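Local coordinates for CRISPR-associated protein,CRISPR-associated endonuclease Cas9 (Corynebacterium diphtheriae, PDB 6JOO), which is an RNA-guided DNA endonuclease of the type II-C CRISPR-Cas system, cleaving both strands of invading DNA matched by its guide in a magnesium-dependent reaction, at residues 818-823 and 849-854; 833-838 and 880-885; 843-848 and 861-866. One frame throughout, in Å; residues are numbered along the deposited sequence.

Contact 1: 818-823 and 849-854; sequences VVDDEL and RVDGFF. With nucleotides of chain C; nucleotides of chain B.
Val850 is held through both of its backbone polar groups by the turn opposite. Val850 O accepts Asp820 N at 2.6 Å and Val850 N donates to Asp821 O at 2.9 Å, both bonds nearly straight (N-H...O 167° and 160°). The partner is a type II turn from Val818 to Asp821, closed by Asp821 N on Val818 O at 3.1 Å; beyond it Glu822 and Arg849 form an antiparallel non-hydrogen-bonded pair. With CG1 anti to the backbone N (chi1 176°) and packed on Val818 O, Val850 has CG2 anti to the carbonyl carbon, 3.8 Å from Leu823 CD1. Asp820 OD2 accepts N2 of G77 of chain B at 2.8 Å; Asp820 OD1 only packs on Arg849 CD at 3.5 Å, beyond a salt bridge to the guanidinium. That group turns to Asp851 instead, Arg849 NE making a salt bridge to Asp851 OD1 (2.8 Å) on the syn side, tilted from the carboxylate plane. Asp851 OD2, weakly bonded to Arg849, is salt-bridged to Arg862, and Asp821 OD2 to Arg905. Phe853 N donates to OP1 of DG3 of chain C at 2.6 Å, and Phe854 sets one ring face against the methyl of DT4 of chain C. Asp851 and Gly852 together face Arg860, a classic beta bulge where the antiparallel sheet of the Cas9 C-terminal domain meets the DNA backbone.

Contact 2: 833-838 and 880-885; sequences DQVKAV and SKIIDR. With nucleotides of chain C.
Ile882 projects from helix 877-884 into the side of helix 833-842 and meets three of its side chains in turn. Ile882 CG1 stands anti to the carbonyl carbon (chi1 -69°), which carries the longer branch to that helix. Ile882 CB lies 3.9 Å from Val838 CG2, and Ile882 CG1 comes closer to the same methyl, at 3.7 Å. Ile882 CD1 packs 3.6 Å from Val835 CG2 and 3.8 Å from Gln834 NE2. The short helical segments cross almost perpendicularly (-85°) with their axes 9.7 Å apart, a helix-helix packing within the Cas9 C-terminal domain. Gln834 runs beside this apolar patch as an extended arm, Gln834 OE1 3.5 Å from Lys881 CB, the two side chains crossing at about a right angle. A wider pi-type turn spans 880-884, and Ser880 O accepts both Asp884 N and Arg885 N. From there Arg885 extends to the bound DNA, consistent with reading of the PAM: Arg885 NH1 donates to N7 of DG2 of chain C at 3.1 Å, and one guanidinium face lies towards N7 of DG1 of chain C.

Contact 3: 843-848 and 861-866; sequences GTIRRW and LRPLQM. With nucleotides of chain C.
Trp848 carries CG anti to its carbonyl carbon (chi1 -63°), and a chi2 near 80° swings the benzo side of the indole against the neighbouring strand, with Trp848 CE3 3.3 Å from Arg862 C and CZ3 3.6 Å from Pro863 CD. The pyrrole side turns back on its own segment, where Trp848 NE1 donates to Ile845 O at 2.9 Å from above the carbonyl plane. Trp848 and Pro863 form an antiparallel non-hydrogen-bonded pair of the hairpin 847-855/858-863, and next to it Leu864 N donates to Arg847 O at 3.1 Å. Past the hairpin pair, Ile845 and selenomethionine Met866 reach each other tip to tip, Ile845 CD1 to Met866 CE 3.7 Å. Arg862 leaves on the other side as an extended chain: Arg862 NH1 meets OP1 of DG2 of chain C at 2.9 Å and Arg862 NH2 meets OP2 at 2.6 Å. These two charged, directional bonds fix the guanidinium against the phosphate, and the Asp851 carboxylate, salt-bridged to NH1 through OD2, probably steadies its orientation.

All three contacts lie in the Cas9 C-terminal domain and are largely buried, yet each reaches bound nucleic acid. Contacts 1 and 3 share strand 847-855, lining it on its two flanks in one antiparallel sheet; a probable hydrogen bond from Leu823 N to Trp848 O and the Asp851-Arg862 salt bridge join them. Contact 2 is instead helix on helix: it touches contact 3, Ile882 O packing on Arg862 and Pro863, but not contact 1, its centre about 17 Å away. Contact 1 pairs two backbone hydrogen bonds with apolar packing round Val850, side-chain packing carries contact 2, and contact 3 mixes the two. Contacts 1 and 3 hold DNA phosphates, contact 1 also an RNA base and a thymine methyl, contact 2 a guanine edge.

Contact 1: 818-823 and 849-854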
loop_
_atom_site.group_PDB
_atom_site.type_symbol
_atom_site.label_atom_id
_atom_site.label_comp_id
_atom_site.label_asym_id
_atom_site.label_seq_id
_atom_site.Cartn_x
_atom_site.Cartn_y
_atom_site.Cartn_z
ATOM N N VAL A 818 17.494 4.389 -14.748
ATOM C CA VAL A 818 16.403 3.976 -13.880
ATOM C C VAL A 818 15.100 4.363 -14.560
ATOM O O VAL A 818 15.060 5.239 -15.426
ATOM C CB VAL A 818 16.508 4.603 -12.466
ATOM C CG1 VAL A 818 15.607 5.820 -12.338
ATOM C CG2 VAL A 818 16.185 3.571 -11.404
ATOM N N VAL A 819 14.027 3.668 -14.181
ATOM C CA VAL A 819 12.728 3.943 -14.779
ATOM C C VAL A 819 12.303 5.363 -14.444
ATOM O O VAL A 819 12.487 5.833 -13.315
ATOM C CB VAL A 819 11.692 2.910 -14.306
ATOM C CG1 VAL A 819 10.269 3.411 -14.537
ATOM C CG2 VAL A 819 11.908 1.594 -15.026
ATOM N N ASP A 820 11.743 6.054 -15.439
ATOM C CA ASP A 820 11.357 7.460 -15.373
ATOM C C ASP A 820 12.555 8.401 -15.464
ATOM O O ASP A 820 12.457 9.573 -15.083
ATOM C CB ASP A 820 10.534 7.766 -14.117
ATOM C CG ASP A 820 9.095 7.292 -14.242
ATOM O OD1 ASP A 820 8.550 7.411 -15.361
ATOM O OD2 ASP A 820 8.515 6.791 -13.254
ATOM N N ASP A 821 13.691 7.917 -15.961
ATOM C CA ASP A 821 14.785 8.800 -16.332
ATOM C C ASP A 821 14.488 9.446 -17.677
ATOM O O ASP A 821 13.873 8.844 -18.562
ATOM C CB ASP A 821 16.112 8.041 -16.401
ATOM C CG ASP A 821 17.093 8.479 -15.327
ATOM O OD1 ASP A 821 16.984 9.634 -14.858
ATOM O OD2 ASP A 821 17.973 7.673 -14.951
ATOM N N GLU A 822 14.936 10.686 -17.819
ATOM C CA GLU A 822 14.715 11.482 -19.016
ATOM C C GLU A 822 15.929 11.396 -19.931
ATOM O O GLU A 822 17.066 11.580 -19.484
ATOM C CB GLU A 822 14.436 12.940 -18.650
ATOM C CG GLU A 822 14.465 13.904 -19.831
ATOM C CD GLU A 822 14.220 15.342 -19.411
ATOM O OE1 GLU A 822 13.861 15.569 -18.236
ATOM O OE2 GLU A 822 14.387 16.245 -20.258
ATOM N N LEU A 823 15.683 11.132 -21.211
ATOM C CA LEU A 823 16.733 11.062 -22.214
ATOM C C LEU A 823 16.519 12.132 -23.273
ATOM O O LEU A 823 15.384 12.493 -23.593
ATOM C CB LEU A 823 16.776 9.698 -22.904
ATOM C CG LEU A 823 16.922 8.446 -22.052
ATOM C CD1 LEU A 823 16.964 7.234 -22.959
ATOM C CD2 LEU A 823 18.167 8.526 -21.189
ATOM N N ARG A 849 11.465 9.339 -22.402
ATOM C CA ARG A 849 11.397 8.873 -21.024
ATOM C C ARG A 849 11.589 7.364 -20.974
ATOM O O ARG A 849 11.064 6.631 -21.818
ATOM C CB ARG A 849 10.055 9.245 -20.382
ATOM C CG ARG A 849 9.900 8.773 -18.948
ATOM C CD ARG A 849 8.465 8.912 -18.475
ATOM N NE ARG A 849 7.525 8.300 -19.410
ATOM C CZ ARG A 849 6.562 8.960 -20.045
ATOM N NH1 ARG A 849 5.756 8.316 -20.880
ATOM N NH2 ARG A 849 6.397 10.260 -19.836
ATOM N N VAL A 850 12.337 6.903 -19.977
ATOM C CA VAL A 850 12.621 5.485 -19.799
ATOM C C VAL A 850 11.483 4.874 -18.990
ATOM O O VAL A 850 11.351 5.136 -17.792
ATOM C CB VAL A 850 13.972 5.269 -19.109
ATOM C CG1 VAL A 850 14.207 3.786 -18.836
ATOM C CG2 VAL A 850 15.094 5.852 -19.956
ATOM N N ASP A 851 10.658 4.056 -19.643
ATOM C CA ASP A 851 9.532 3.413 -18.979
ATOM C C ASP A 851 9.799 1.966 -18.593
ATOM O O ASP A 851 9.058 1.419 -17.768
ATOM C CB ASP A 851 8.283 3.474 -19.869
ATOM C CG ASP A 851 7.623 4.841 -19.855
ATOM O OD1 ASP A 851 7.750 5.550 -18.834
ATOM O OD2 ASP A 851 6.979 5.209 -20.859
ATOM N N GLY A 852 10.825 1.340 -19.158
ATOM C CA GLY A 852 11.139 -0.038 -18.824
ATOM C C GLY A 852 12.418 -0.482 -19.498
ATOM O O GLY A 852 12.984 0.220 -20.342
ATOM N N PHE A 853 12.867 -1.667 -19.101
ATOM C CA PHE A 853 14.016 -2.343 -19.699
ATOM C C PHE A 853 13.447 -3.571 -20.406
ATOM O O PHE A 853 13.254 -4.624 -19.798
ATOM C CB PHE A 853 15.050 -2.708 -18.650
ATOM C CG PHE A 853 15.388 -1.582 -17.718
ATOM C CD1 PHE A 853 15.545 -0.295 -18.198
ATOM C CD2 PHE A 853 15.536 -1.808 -16.358
ATOM C CE1 PHE A 853 15.851 0.748 -17.349
ATOM C CE2 PHE A 853 15.844 -0.769 -15.500
ATOM C CZ PHE A 853 16.001 0.513 -15.996
ATOM N N PHE A 854 13.173 -3.419 -21.703
ATOM C CA PHE A 854 12.344 -4.385 -22.417
ATOM C C PHE A 854 13.026 -5.744 -22.518
ATOM O O PHE A 854 12.509 -6.753 -22.028
ATOM C CB PHE A 854 12.006 -3.839 -23.805
ATOM C CG PHE A 854 10.976 -4.645 -24.546
ATOM C CD1 PHE A 854 9.629 -4.512 -24.246
ATOM C CD2 PHE A 854 11.351 -5.526 -25.550
ATOM C CE1 PHE A 854 8.677 -5.247 -24.927
ATOM C CE2 PHE A 854 10.403 -6.262 -26.233
ATOM C CZ PHE A 854 9.064 -6.122 -25.922
ATOM P P DG C 3 9.936 -3.704 -18.614
ATOM O OP1 DG C 3 11.195 -3.274 -17.961
ATOM O OP2 DG C 3 9.529 -3.056 -19.878
ATOM O "O5'" DG C 3 9.951 -5.288 -18.885
ATOM C "C5'" DG C 3 10.588 -6.181 -17.967
ATOM C "C4'" DG C 3 10.005 -7.589 -18.076
ATOM O "O4'" DG C 3 8.611 -7.501 -18.414
ATOM C "C3'" DG C 3 10.653 -8.480 -19.128
ATOM O "O3'" DG C 3 11.567 -9.354 -18.496
ATOM C "C2'" DG C 3 9.494 -9.268 -19.742
ATOM C "C1'" DG C 3 8.233 -8.549 -19.271
ATOM N N9 DG C 3 7.464 -7.974 -20.361
ATOM C C8 DG C 3 7.480 -6.668 -20.780
ATOM N N7 DG C 3 6.686 -6.436 -21.786
ATOM C C5 DG C 3 6.106 -7.670 -22.052
ATOM C C6 DG C 3 5.159 -8.040 -23.037
ATOM O O6 DG C 3 4.626 -7.327 -23.897
ATOM N N1 DG C 3 4.838 -9.390 -22.959
ATOM C C2 DG C 3 5.365 -10.270 -22.047
ATOM N N2 DG C 3 4.932 -11.534 -22.126
ATOM N N3 DG C 3 6.253 -9.938 -21.121
ATOM C C4 DG C 3 6.576 -8.627 -21.183
ATOM P P DT C 4 12.643 -10.169 -19.363
ATOM O OP1 DT C 4 13.648 -10.713 -18.424
ATOM O OP2 DT C 4 13.062 -9.298 -20.479
ATOM O "O5'" DT C 4 11.818 -11.400 -19.959
ATOM C "C5'" DT C 4 11.290 -12.381 -19.080
ATOM C "C4'" DT C 4 10.509 -13.437 -19.844
ATOM O "O4'" DT C 4 9.419 -12.818 -20.575
ATOM C "C3'" DT C 4 11.317 -14.232 -20.867
ATOM O "O3'" DT C 4 11.037 -15.610 -20.727
ATOM C "C2'" DT C 4 10.837 -13.690 -22.216
ATOM C "C1'" DT C 4 9.404 -13.293 -21.905
ATOM N N1 DT C 4 8.877 -12.198 -22.789
ATOM C C2 DT C 4 7.801 -12.442 -23.614
ATOM O O2 DT C 4 7.239 -13.521 -23.679
ATOM N N3 DT C 4 7.402 -11.367 -24.368
ATOM C C4 DT C 4 7.956 -10.099 -24.378
ATOM O O4 DT C 4 7.525 -9.197 -25.091
ATOM C C5 DT C 4 9.076 -9.911 -23.490
ATOM C C7 DT C 4 9.761 -8.578 -23.413
ATOM C C6 DT C 4 9.477 -10.956 -22.750
ATOM P P G B 77 8.826 9.739 -1.346
ATOM O OP1 G B 77 10.038 9.540 -0.510
ATOM O OP2 G B 77 8.680 10.962 -2.176
ATOM O "O5'" G B 77 8.634 8.512 -2.348
ATOM C "C5'" G B 77 9.492 7.375 -2.290
ATOM C "C4'" G B 77 10.342 7.225 -3.534
ATOM O "O4'" G B 77 9.491 7.170 -4.710
ATOM C "C3'" G B 77 11.360 8.338 -3.794
ATOM O "O3'" G B 77 12.541 7.766 -4.349
ATOM C "C2'" G B 77 10.669 9.182 -4.857
ATOM O "O2'" G B 77 11.546 9.938 -5.664
ATOM C "C1'" G B 77 9.945 8.111 -5.659
ATOM N N9 G B 77 8.799 8.594 -6.424
ATOM C C8 G B 77 7.813 9.455 -6.014
ATOM N N7 G B 77 6.929 9.685 -6.945
ATOM C C5 G B 77 7.360 8.929 -8.026
ATOM C C6 G B 77 6.806 8.772 -9.322
ATOM O O6 G B 77 5.784 9.297 -9.782
ATOM N N1 G B 77 7.567 7.909 -10.108
ATOM C C2 G B 77 8.716 7.275 -9.697
ATOM N N2 G B 77 9.314 6.477 -10.595
ATOM N N3 G B 77 9.242 7.414 -8.491
ATOM C C4 G B 77 8.515 8.248 -7.718
#

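Contact 2: 833-838 and 880-885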
loop_
_atom_site.group_PDB
_atom_site.type_symbol
_atom_site.label_atom_id
_atom_site.label_comp_id
_atom_site.label_asym_id
_atom_site.label_seq_id
_atom_site.Cartn_x
_atom_site.Cartn_y
_atom_site.Cartn_z
ATOM N N ASP A 833 10.395 3.122 -38.545
ATOM C CA ASP A 833 9.418 3.683 -39.472
ATOM C C ASP A 833 8.208 4.242 -38.735
ATOM O O ASP A 833 7.702 5.315 -39.086
ATOM C CB ASP A 833 8.994 2.627 -40.492
ATOM C CG ASP A 833 10.007 2.463 -41.612
ATOM O OD1 ASP A 833 11.018 3.196 -41.612
ATOM O OD2 ASP A 833 9.794 1.606 -42.496
ATOM N N GLN A 834 7.733 3.539 -37.704
ATOM C CA GLN A 834 6.569 4.029 -36.975
ATOM C C GLN A 834 6.909 5.244 -36.122
ATOM O O GLN A 834 6.043 6.096 -35.894
ATOM C CB GLN A 834 5.969 2.916 -36.120
ATOM C CG GLN A 834 6.930 2.279 -35.143
ATOM C CD GLN A 834 6.257 1.202 -34.322
ATOM O OE1 GLN A 834 5.106 0.844 -34.579
ATOM N NE2 GLN A 834 6.965 0.683 -33.326
ATOM N N VAL A 835 8.153 5.347 -35.649
ATOM C CA VAL A 835 8.581 6.563 -34.960
ATOM C C VAL A 835 8.557 7.742 -35.922
ATOM O O VAL A 835 8.040 8.820 -35.601
ATOM C CB VAL A 835 9.976 6.374 -34.334
ATOM C CG1 VAL A 835 10.542 7.713 -33.888
ATOM C CG2 VAL A 835 9.912 5.411 -33.157
ATOM N N LYS A 836 9.107 7.552 -37.123
ATOM C CA LYS A 836 9.128 8.631 -38.104
ATOM C C LYS A 836 7.718 9.020 -38.519
ATOM O O LYS A 836 7.436 10.202 -38.752
ATOM C CB LYS A 836 9.961 8.219 -39.317
ATOM C CG LYS A 836 11.458 8.290 -39.074
ATOM C CD LYS A 836 12.235 7.528 -40.129
ATOM C CE LYS A 836 13.731 7.641 -39.888
ATOM N NZ LYS A 836 14.498 6.669 -40.715
ATOM N N ALA A 837 6.815 8.041 -38.607
ATOM C CA ALA A 837 5.421 8.357 -38.894
ATOM C C ALA A 837 4.816 9.199 -37.779
ATOM O O ALA A 837 4.059 10.139 -38.044
ATOM C CB ALA A 837 4.619 7.074 -39.101
ATOM N N VAL A 838 5.143 8.880 -36.524
ATOM C CA VAL A 838 4.758 9.753 -35.419
ATOM C C VAL A 838 5.437 11.110 -35.569
ATOM O O VAL A 838 4.793 12.160 -35.475
ATOM C CB VAL A 838 5.094 9.097 -34.067
ATOM C CG1 VAL A 838 4.828 10.069 -32.924
ATOM C CG2 VAL A 838 4.295 7.812 -33.872
ATOM N N SER A 880 -0.549 5.246 -31.244
ATOM C CA SER A 880 -0.897 4.292 -30.194
ATOM C C SER A 880 0.246 3.320 -29.927
ATOM O O SER A 880 0.447 2.884 -28.787
ATOM C CB SER A 880 -2.172 3.535 -30.572
ATOM O OG SER A 880 -3.332 4.227 -30.137
ATOM N N LYS A 881 1.008 2.970 -30.966
ATOM C CA LYS A 881 2.152 2.083 -30.780
ATOM C C LYS A 881 3.260 2.765 -29.986
ATOM O O LYS A 881 3.869 2.149 -29.106
ATOM C CB LYS A 881 2.678 1.612 -32.137
ATOM C CG LYS A 881 1.735 0.682 -32.894
ATOM C CD LYS A 881 1.589 -0.667 -32.197
ATOM C CE LYS A 881 0.338 -1.405 -32.659
ATOM N NZ LYS A 881 -0.906 -0.649 -32.330
ATOM N N ILE A 882 3.532 4.037 -30.278
ATOM C CA ILE A 882 4.688 4.698 -29.684
ATOM C C ILE A 882 4.349 5.309 -28.326
ATOM O O ILE A 882 5.180 5.292 -27.410
ATOM C CB ILE A 882 5.241 5.749 -30.666
ATOM C CG1 ILE A 882 5.868 5.065 -31.877
ATOM C CG2 ILE A 882 6.258 6.663 -29.991
ATOM C CD1 ILE A 882 6.973 4.085 -31.526
ATOM N N ILE A 883 3.138 5.833 -28.161
ATOM C CA ILE A 883 2.759 6.562 -26.957
ATOM C C ILE A 883 2.033 5.670 -25.956
ATOM O O ILE A 883 2.202 5.830 -24.746
ATOM C CB ILE A 883 1.899 7.787 -27.334
ATOM C CG1 ILE A 883 2.596 8.597 -28.439
ATOM C CG2 ILE A 883 1.630 8.656 -26.105
ATOM C CD1 ILE A 883 1.870 9.878 -28.810
ATOM N N ASP A 884 1.229 4.709 -26.427
ATOM C CA ASP A 884 0.411 3.890 -25.513
ATOM C C ASP A 884 1.105 2.579 -25.214
ATOM O O ASP A 884 1.528 2.330 -24.066
ATOM C CB ASP A 884 -0.985 3.665 -26.110
ATOM C CG ASP A 884 -1.951 2.981 -25.132
ATOM O OD1 ASP A 884 -1.559 2.642 -23.990
ATOM O OD2 ASP A 884 -3.121 2.783 -25.512
ATOM N N ARG A 885 1.234 1.703 -26.205
ATOM C CA ARG A 885 1.776 0.374 -25.963
ATOM C C ARG A 885 2.275 -0.199 -27.279
ATOM O O ARG A 885 1.567 -0.114 -28.290
ATOM C CB ARG A 885 0.712 -0.529 -25.329
ATOM C CG ARG A 885 1.123 -1.975 -25.129
ATOM C CD ARG A 885 -0.015 -2.765 -24.514
ATOM N NE ARG A 885 0.383 -4.139 -24.240
ATOM C CZ ARG A 885 1.000 -4.527 -23.130
ATOM N NH1 ARG A 885 1.286 -3.642 -22.186
ATOM N NH2 ARG A 885 1.332 -5.799 -22.964
ATOM O "O5'" DG C 1 0.405 -0.064 -20.854
ATOM C "C5'" DG C 1 0.592 0.855 -19.784
ATOM C "C4'" DG C 1 1.249 0.171 -18.603
ATOM O "O4'" DG C 1 0.307 -0.741 -17.995
ATOM C "C3'" DG C 1 2.466 -0.666 -18.957
ATOM O "O3'" DG C 1 3.632 0.119 -18.839
ATOM C "C2'" DG C 1 2.435 -1.774 -17.911
ATOM C "C1'" DG C 1 0.938 -1.969 -17.691
ATOM N N9 DG C 1 0.335 -3.010 -18.522
ATOM C C8 DG C 1 -0.487 -2.822 -19.607
ATOM N N7 DG C 1 -0.896 -3.935 -20.151
ATOM C C5 DG C 1 -0.314 -4.928 -19.371
ATOM C C6 DG C 1 -0.400 -6.338 -19.479
ATOM O O6 DG C 1 -1.026 -7.010 -20.312
ATOM N N1 DG C 1 0.341 -6.976 -18.487
ATOM C C2 DG C 1 1.072 -6.333 -17.516
ATOM N N2 DG C 1 1.723 -7.119 -16.647
ATOM N N3 DG C 1 1.159 -5.011 -17.403
ATOM C C4 DG C 1 0.443 -4.375 -18.361
ATOM P P DG C 2 4.930 -0.236 -19.710
ATOM O OP1 DG C 2 5.880 0.885 -19.527
ATOM O OP2 DG C 2 4.462 -0.587 -21.072
ATOM O "O5'" DG C 2 5.521 -1.549 -19.008
ATOM C "C5'" DG C 2 6.209 -1.443 -17.769
ATOM C "C4'" DG C 2 6.453 -2.813 -17.163
ATOM O "O4'" DG C 2 5.200 -3.528 -17.083
ATOM C "C3'" DG C 2 7.384 -3.717 -17.956
ATOM O "O3'" DG C 2 8.738 -3.492 -17.563
ATOM C "C2'" DG C 2 6.910 -5.105 -17.543
ATOM C "C1'" DG C 2 5.406 -4.900 -17.364
ATOM N N9 DG C 2 4.600 -5.263 -18.533
ATOM C C8 DG C 2 4.079 -4.412 -19.479
ATOM N N7 DG C 2 3.387 -5.021 -20.404
ATOM C C5 DG C 2 3.448 -6.361 -20.047
ATOM C C6 DG C 2 2.884 -7.498 -20.671
ATOM O O6 DG C 2 2.195 -7.548 -21.699
ATOM N N1 DG C 2 3.188 -8.667 -19.982
ATOM C C2 DG C 2 3.940 -8.728 -18.835
ATOM N N2 DG C 2 4.125 -9.947 -18.313
ATOM N N3 DG C 2 4.474 -7.671 -18.238
ATOM C C4 DG C 2 4.189 -6.525 -18.895
#

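Contact 3: 843-848 and 861-866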
loop_
_atom_site.group_PDB
_atom_site.type_symbol
_atom_site.label_atom_id
_atom_site.label_comp_id
_atom_site.label_asym_id
_atom_site.label_seq_id
_atom_site.Cartn_x
_atom_site.Cartn_y
_atom_site.Cartn_z
ATOM N N GLY A 843 6.085 16.200 -35.330
ATOM C CA GLY A 843 7.337 16.903 -35.165
ATOM C C GLY A 843 8.409 16.017 -34.550
ATOM O O GLY A 843 8.133 15.002 -33.907
ATOM N N THR A 844 9.661 16.417 -34.761
ATOM C CA THR A 844 10.790 15.650 -34.251
ATOM C C THR A 844 10.730 15.557 -32.731
ATOM O O THR A 844 10.531 16.560 -32.041
ATOM C CB THR A 844 12.102 16.295 -34.696
ATOM O OG1 THR A 844 12.152 16.325 -36.127
ATOM C CG2 THR A 844 13.292 15.508 -34.168
ATOM N N ILE A 845 10.892 14.343 -32.211
ATOM C CA ILE A 845 10.821 14.071 -30.780
ATOM C C ILE A 845 12.229 13.749 -30.302
ATOM O O ILE A 845 12.769 12.680 -30.611
ATOM C CB ILE A 845 9.857 12.920 -30.468
ATOM C CG1 ILE A 845 8.520 13.139 -31.177
ATOM C CG2 ILE A 845 9.667 12.780 -28.968
ATOM C CD1 ILE A 845 7.589 11.949 -31.111
ATOM N N ARG A 846 12.832 14.668 -29.549
ATOM C CA ARG A 846 14.174 14.452 -29.034
ATOM C C ARG A 846 14.218 14.235 -27.529
ATOM O O ARG A 846 15.275 13.863 -27.010
ATOM C CB ARG A 846 15.090 15.626 -29.414
ATOM C CG ARG A 846 14.589 16.990 -28.986
ATOM C CD ARG A 846 15.385 18.101 -29.661
ATOM N NE ARG A 846 16.804 18.065 -29.315
ATOM C CZ ARG A 846 17.346 18.750 -28.312
ATOM N NH1 ARG A 846 18.646 18.659 -28.070
ATOM N NH2 ARG A 846 16.588 19.528 -27.551
ATOM N N ARG A 847 13.110 14.430 -26.818
ATOM C CA ARG A 847 13.047 14.191 -25.381
ATOM C C ARG A 847 12.209 12.946 -25.117
ATOM O O ARG A 847 11.009 12.925 -25.413
ATOM C CB ARG A 847 12.471 15.402 -24.644
ATOM C CG ARG A 847 13.331 16.651 -24.739
ATOM C CD ARG A 847 13.199 17.517 -23.495
ATOM N NE ARG A 847 13.727 18.860 -23.713
ATOM C CZ ARG A 847 14.976 19.233 -23.450
ATOM N NH1 ARG A 847 15.358 20.479 -23.691
ATOM N NH2 ARG A 847 15.841 18.365 -22.947
ATOM N N TRP A 848 12.842 11.917 -24.549
ATOM C CA TRP A 848 12.199 10.637 -24.299
ATOM C C TRP A 848 12.319 10.271 -22.827
ATOM O O TRP A 848 13.158 10.805 -22.098
ATOM C CB TRP A 848 12.806 9.526 -25.165
ATOM C CG TRP A 848 12.617 9.747 -26.633
ATOM C CD1 TRP A 848 13.350 10.567 -27.439
ATOM C CD2 TRP A 848 11.622 9.145 -27.468
ATOM N NE1 TRP A 848 12.875 10.513 -28.726
ATOM C CE2 TRP A 848 11.814 9.646 -28.772
ATOM C CE3 TRP A 848 10.589 8.228 -27.244
ATOM C CZ2 TRP A 848 11.014 9.263 -29.845
ATOM C CZ3 TRP A 848 9.793 7.850 -28.311
ATOM C CH2 TRP A 848 10.010 8.366 -29.596
ATOM N N LEU A 861 11.097 3.041 -24.458
ATOM C CA LEU A 861 11.033 4.492 -24.397
ATOM C C LEU A 861 9.714 4.990 -24.965
ATOM O O LEU A 861 9.153 4.404 -25.892
ATOM C CB LEU A 861 12.190 5.133 -25.163
ATOM C CG LEU A 861 13.588 4.607 -24.849
ATOM C CD1 LEU A 861 14.631 5.371 -25.651
ATOM C CD2 LEU A 861 13.875 4.697 -23.358
ATOM N N ARG A 862 9.234 6.094 -24.408
ATOM C CA ARG A 862 8.038 6.775 -24.840
ATOM C C ARG A 862 8.324 8.280 -24.896
ATOM O O ARG A 862 9.216 8.759 -24.202
ATOM C CB ARG A 862 6.857 6.511 -23.894
ATOM C CG ARG A 862 6.293 5.107 -23.992
ATOM C CD ARG A 862 4.941 5.011 -23.299
ATOM N NE ARG A 862 4.388 3.660 -23.348
ATOM C CZ ARG A 862 4.564 2.748 -22.399
ATOM N NH1 ARG A 862 5.280 3.042 -21.323
ATOM N NH2 ARG A 862 4.023 1.542 -22.521
ATOM N N PRO A 863 7.595 9.007 -25.732
ATOM C CA PRO A 863 7.792 10.468 -25.770
ATOM C C PRO A 863 7.516 11.087 -24.407
ATOM O O PRO A 863 6.504 10.797 -23.765
ATOM C CB PRO A 863 6.778 10.925 -26.826
ATOM C CG PRO A 863 6.564 9.727 -27.687
ATOM C CD PRO A 863 6.648 8.551 -26.759
ATOM N N LEU A 864 8.440 11.946 -23.963
ATOM C CA LEU A 864 8.362 12.478 -22.603
ATOM C C LEU A 864 7.161 13.399 -22.422
ATOM O O LEU A 864 6.483 13.345 -21.389
ATOM C CB LEU A 864 9.657 13.215 -22.249
ATOM C CG LEU A 864 9.686 14.077 -20.979
ATOM C CD1 LEU A 864 9.382 13.248 -19.736
ATOM C CD2 LEU A 864 11.025 14.794 -20.833
ATOM N N GLN A 865 6.879 14.247 -23.411
ATOM C CA GLN A 865 5.921 15.335 -23.266
ATOM C C GLN A 865 4.521 14.973 -23.754
ATOM O O GLN A 865 3.707 15.874 -23.985
ATOM C CB GLN A 865 6.427 16.577 -24.007
ATOM C CG GLN A 865 7.772 17.103 -23.520
ATOM C CD GLN A 865 8.385 18.121 -24.468
ATOM O OE1 GLN A 865 8.013 18.201 -25.639
ATOM N NE2 GLN A 865 9.331 18.906 -23.963
HETATM N N MSE A 866 4.213 13.689 -23.907
HETATM C CA MSE A 866 2.911 13.313 -24.458
HETATM C C MSE A 866 2.135 12.332 -23.586
HETATM O O MSE A 866 2.716 11.558 -22.826
HETATM C CB MSE A 866 3.082 12.731 -25.858
HETATM C CG MSE A 866 3.715 13.704 -26.817
HETATM SE SE MSE A 866 4.208 12.905 -28.502
HETATM C CE MSE A 866 5.599 14.181 -28.999
ATOM P P DG C 2 4.930 -0.236 -19.710
ATOM O OP1 DG C 2 5.880 0.885 -19.527
ATOM O OP2 DG C 2 4.462 -0.587 -21.072
ATOM O "O5'" DG C 2 5.521 -1.549 -19.008
ATOM C "C5'" DG C 2 6.209 -1.443 -17.769
ATOM C "C4'" DG C 2 6.453 -2.813 -17.163
ATOM O "O4'" DG C 2 5.200 -3.528 -17.083
ATOM C "C3'" DG C 2 7.384 -3.717 -17.956
ATOM O "O3'" DG C 2 8.738 -3.492 -17.563
ATOM C "C2'" DG C 2 6.910 -5.105 -17.543
ATOM C "C1'" DG C 2 5.406 -4.900 -17.364
ATOM N N9 DG C 2 4.600 -5.263 -18.533
ATOM C C8 DG C 2 4.079 -4.412 -19.479
ATOM N N7 DG C 2 3.387 -5.021 -20.404
ATOM C C5 DG C 2 3.448 -6.361 -20.047
ATOM C C6 DG C 2 2.884 -7.498 -20.671
ATOM O O6 DG C 2 2.195 -7.548 -21.699
ATOM N N1 DG C 2 3.188 -8.667 -19.982
ATOM C C2 DG C 2 3.940 -8.728 -18.835
ATOM N N2 DG C 2 4.125 -9.947 -18.313
ATOM N N3 DG C 2 4.474 -7.671 -18.238
ATOM C C4 DG C 2 4.189 -6.525 -18.895
#